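Local structure of Thiol:disulfide interchange protein DsbL (3C7M) at residues Tyr155-Ile160 / Lys171-Thr176. The protein forms disulfide bonds in the periplasm by passing its own disulfide to other proteins, working with DsbI to oxidise the sulfotransferase AssT. Residues are numbered along the deposited sequence; the frame is centred on the assembly and turned at random.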
ATOM      1  N   TYR A 155      -4.231   9.454  -5.795  1.00  9.23           N
ATOM      2  CA  TYR A 155      -5.503  10.153  -5.751  1.00  9.50           C
ATOM      3  C   TYR A 155      -6.308   9.913  -7.022  1.00  9.51           C
ATOM      4  O   TYR A 155      -7.479   9.551  -6.956  1.00 10.22           O
ATOM      5  CB  TYR A 155      -5.257  11.639  -5.506  1.00  9.65           C
ATOM      6  CG  TYR A 155      -6.503  12.493  -5.376  1.00 10.52           C
ATOM      7  CD1 TYR A 155      -7.103  13.067  -6.500  1.00 10.78           C
ATOM      8  CD2 TYR A 155      -7.063  12.750  -4.126  1.00 10.93           C
ATOM      9  CE1 TYR A 155      -8.238  13.882  -6.372  1.00 11.77           C
ATOM     10  CE2 TYR A 155      -8.194  13.556  -3.994  1.00 13.28           C
ATOM     11  CZ  TYR A 155      -8.775  14.113  -5.120  1.00 12.24           C
ATOM     12  OH  TYR A 155      -9.899  14.915  -4.987  1.00 15.36           O
ATOM     13  N   ASP A 156      -5.664  10.092  -8.169  1.00  9.55           N
ATOM     14  CA  ASP A 156      -6.361   9.929  -9.443  1.00  9.79           C
ATOM     15  C   ASP A 156      -6.689   8.470  -9.734  1.00 10.57           C
ATOM     16  O   ASP A 156      -7.709   8.169 -10.353  1.00 11.49           O
ATOM     17  CB  ASP A 156      -5.571  10.577 -10.578  1.00  9.57           C
ATOM     18  CG  ASP A 156      -5.627  12.104 -10.529  1.00  9.37           C
ATOM     19  OD1 ASP A 156      -6.596  12.651  -9.957  1.00 11.13           O
ATOM     20  OD2 ASP A 156      -4.711  12.748 -11.073  1.00 11.73           O
ATOM     21  N   VAL A 157      -5.856   7.557  -9.260  1.00 10.10           N
ATOM     22  CA  VAL A 157      -6.158   6.135  -9.448  1.00 10.63           C
ATOM     23  C   VAL A 157      -7.353   5.717  -8.579  1.00 11.23           C
ATOM     24  O   VAL A 157      -8.232   4.949  -9.012  1.00 11.28           O
ATOM     25  CB  VAL A 157      -4.918   5.261  -9.158  1.00 10.26           C
ATOM     26  CG1 VAL A 157      -5.278   3.769  -9.157  1.00 10.85           C
ATOM     27  CG2 VAL A 157      -3.826   5.539 -10.196  1.00 10.83           C
ATOM     28  N   ALA A 158      -7.387   6.225  -7.349  1.00 11.79           N
ATOM     29  CA  ALA A 158      -8.453   5.894  -6.408  1.00 12.90           C
ATOM     30  C   ALA A 158      -9.856   6.306  -6.882  1.00 13.98           C
ATOM     31  O   ALA A 158     -10.850   5.757  -6.411  1.00 14.23           O
ATOM     32  CB  ALA A 158      -8.154   6.483  -5.024  1.00 12.80           C
ATOM     33  N   LYS A 159      -9.922   7.268  -7.801  1.00 15.11           N
ATOM     34  CA  LYS A 159     -11.199   7.762  -8.345  1.00 16.11           C
ATOM     35  C   LYS A 159     -12.001   6.727  -9.115  1.00 16.51           C
ATOM     36  O   LYS A 159     -13.237   6.792  -9.163  1.00 17.50           O
ATOM     37  CB  LYS A 159     -10.952   8.916  -9.313  1.00 16.69           C
ATOM     38  CG  LYS A 159     -10.479  10.192  -8.686  1.00 17.50           C
ATOM     39  CD  LYS A 159     -10.201  11.188  -9.786  1.00 18.34           C
ATOM     40  CE  LYS A 159      -9.767  12.518  -9.226  1.00 19.44           C
ATOM     41  NZ  LYS A 159      -9.550  13.482 -10.330  1.00 19.27           N
ATOM     42  N   ILE A 160     -11.298   5.797  -9.754  1.00 16.35           N
ATOM     43  CA  ILE A 160     -11.928   4.875 -10.691  1.00 16.84           C
ATOM     44  C   ILE A 160     -12.866   3.905  -9.981  1.00 16.38           C
ATOM     45  O   ILE A 160     -14.046   3.807 -10.333  1.00 16.96           O
ATOM     46  CB  ILE A 160     -10.874   4.142 -11.536  1.00 17.17           C
ATOM     47  CG1 ILE A 160     -10.189   5.143 -12.458  1.00 18.91           C
ATOM     48  CG2 ILE A 160     -11.518   3.037 -12.368  1.00 18.11           C
ATOM     49  CD1 ILE A 160      -8.711   5.112 -12.400  1.00 20.49           C
ATOM     50  N   LYS A 171      -0.572   0.249 -15.576  1.00 13.18           N
ATOM     51  CA  LYS A 171      -1.522   0.432 -16.679  1.00 14.32           C
ATOM     52  C   LYS A 171      -2.872  -0.246 -16.465  1.00 13.69           C
ATOM     53  O   LYS A 171      -3.919   0.300 -16.827  1.00 13.81           O
ATOM     54  CB  LYS A 171      -0.887  -0.051 -17.992  1.00 14.33           C
ATOM     55  CG  LYS A 171      -1.787  -0.009 -19.220  1.00 16.64           C
ATOM     56  CD  LYS A 171      -0.990  -0.278 -20.484  1.00 16.30           C
ATOM     57  CE  LYS A 171      -1.878  -0.221 -21.718  0.50 17.51           C
ATOM     58  NZ  LYS A 171      -1.088  -0.458 -22.956  0.50 17.68           N
ATOM     59  N   TYR A 172      -2.852  -1.437 -15.876  1.00 12.69           N
ATOM     60  CA  TYR A 172      -4.056  -2.257 -15.796  1.00 12.28           C
ATOM     61  C   TYR A 172      -4.577  -2.311 -14.377  1.00 11.74           C
ATOM     62  O   TYR A 172      -3.958  -2.922 -13.511  1.00 11.46           O
ATOM     63  CB  TYR A 172      -3.769  -3.670 -16.327  1.00 12.66           C
ATOM     64  CG  TYR A 172      -3.223  -3.662 -17.739  1.00 13.77           C
ATOM     65  CD1 TYR A 172      -4.070  -3.443 -18.828  1.00 15.61           C
ATOM     66  CD2 TYR A 172      -1.866  -3.857 -17.984  1.00 13.70           C
ATOM     67  CE1 TYR A 172      -3.574  -3.418 -20.134  1.00 15.83           C
ATOM     68  CE2 TYR A 172      -1.358  -3.832 -19.292  1.00 15.73           C
ATOM     69  CZ  TYR A 172      -2.226  -3.613 -20.354  1.00 16.02           C
ATOM     70  OH  TYR A 172      -1.739  -3.599 -21.648  1.00 17.20           O
ATOM     71  N   LEU A 173      -5.711  -1.653 -14.150  1.00 10.69           N
ATOM     72  CA  LEU A 173      -6.334  -1.598 -12.839  1.00 10.86           C
ATOM     73  C   LEU A 173      -7.356  -2.720 -12.679  1.00 11.22           C
ATOM     74  O   LEU A 173      -8.367  -2.780 -13.393  1.00 11.26           O
ATOM     75  CB  LEU A 173      -6.993  -0.229 -12.618  1.00 10.65           C
ATOM     76  CG  LEU A 173      -7.867  -0.017 -11.372  1.00 10.76           C
ATOM     77  CD1 LEU A 173      -7.155  -0.393 -10.088  1.00 12.42           C
ATOM     78  CD2 LEU A 173      -8.324   1.431 -11.284  1.00 11.90           C
ATOM     79  N   ILE A 174      -7.102  -3.610 -11.729  1.00 11.04           N
ATOM     80  CA  ILE A 174      -8.062  -4.667 -11.443  1.00 11.38           C
ATOM     81  C   ILE A 174      -9.308  -4.089 -10.767  1.00 11.77           C
ATOM     82  O   ILE A 174      -9.206  -3.167  -9.960  1.00 12.04           O
ATOM     83  CB  ILE A 174      -7.417  -5.769 -10.578  1.00 11.22           C
ATOM     84  CG1 ILE A 174      -6.264  -6.412 -11.365  1.00 10.86           C
ATOM     85  CG2 ILE A 174      -8.462  -6.805 -10.116  1.00 11.95           C
ATOM     86  CD1 ILE A 174      -5.367  -7.334 -10.552  1.00 12.22           C
ATOM     87  N   TYR A 175     -10.488  -4.597 -11.122  1.00 12.13           N
ATOM     88  CA  TYR A 175     -11.689  -4.242 -10.379  1.00 12.88           C
ATOM     89  C   TYR A 175     -11.765  -5.105  -9.124  1.00 13.14           C
ATOM     90  O   TYR A 175     -11.980  -6.322  -9.200  1.00 13.10           O
ATOM     91  CB  TYR A 175     -12.962  -4.407 -11.231  1.00 13.43           C
ATOM     92  CG  TYR A 175     -13.199  -3.262 -12.197  1.00 14.06           C
ATOM     93  CD1 TYR A 175     -13.523  -1.988 -11.726  1.00 14.99           C
ATOM     94  CD2 TYR A 175     -13.094  -3.447 -13.574  1.00 15.51           C
ATOM     95  CE1 TYR A 175     -13.734  -0.930 -12.601  1.00 14.84           C
ATOM     96  CE2 TYR A 175     -13.309  -2.394 -14.461  1.00 15.22           C
ATOM     97  CZ  TYR A 175     -13.620  -1.140 -13.965  1.00 15.23           C
ATOM     98  OH  TYR A 175     -13.827  -0.098 -14.848  1.00 16.02           O
ATOM     99  N   THR A 176     -11.582  -4.471  -7.969  1.00 13.54           N
ATOM    100  CA  THR A 176     -11.575  -5.176  -6.689  1.00 14.08           C
ATOM    101  C   THR A 176     -12.797  -6.074  -6.473  1.00 14.70           C
ATOM    102  O   THR A 176     -12.668  -7.192  -5.981  1.00 14.72           O
ATOM    103  CB  THR A 176     -11.370  -4.184  -5.520  1.00 14.14           C
ATOM    104  OG1 THR A 176     -10.093  -3.559  -5.673  1.00 14.79           O
ATOM    105  CG2 THR A 176     -11.438  -4.884  -4.163  1.00 14.58           C
TER
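On the helix that rests Val157 and Ile160 against Leu173, the outer surface carries a salt bridge one turn long: Lys159 NZ gives a hydrogen bond to Asp156 OD1 at 3.1 Å. The amine comes from above the carboxylate plane, 36° out of it. It gets there on a chain fully extended beyond its first torsion, while the same oxygen lies in the plane of the Tyr155 ring, at its edge, with Tyr155 CD1 3.5 Å from Asp156 OD1.

The side of the helix facing the sheet is apolar. Leu173 drives one methyl, CD2, at it, and Ile160 meets that methyl with several carbons at once: Ile160 CB is 3.7 Å from Leu173 CD2, and Ile160 CG2 is equally close. Ile160 and Leu173 run antiparallel to one another, overlapping alongside rather than meeting end on. Ile160 also bends CD1 round to 3.9 Å from Leu173 CD2; its second torsion, 129°, lies far from a staggered position, which suggests some strain. Val157 lies alongside, its CG1 4.4 Å from Leu173 CD2, and it reaches on to Ala165 and Val167 of the neighbouring strand. The Tyr175 ring makes a looser approach at the margin, with Tyr175 CE1 4.5 Å from Ile160 CG2.

Next along the strand, Ile174 packs instead on Leu188, Ile189 and Leu192 of helix 182-193, so Leu173 and Ile174 serve different helix layers. Strand 172-174 pairs antiparallel with 165-168, with a classic beta bulge at its start, where Lys171 and Tyr172 both face Val168. Strands 165-168 and 172-174 and helix 182-193 are the C-terminal beta-beta-alpha unit of the thioredoxin fold, and this contact seats the helix that leads into it, 154-161, on the sheet, as in DsbA-like proteins.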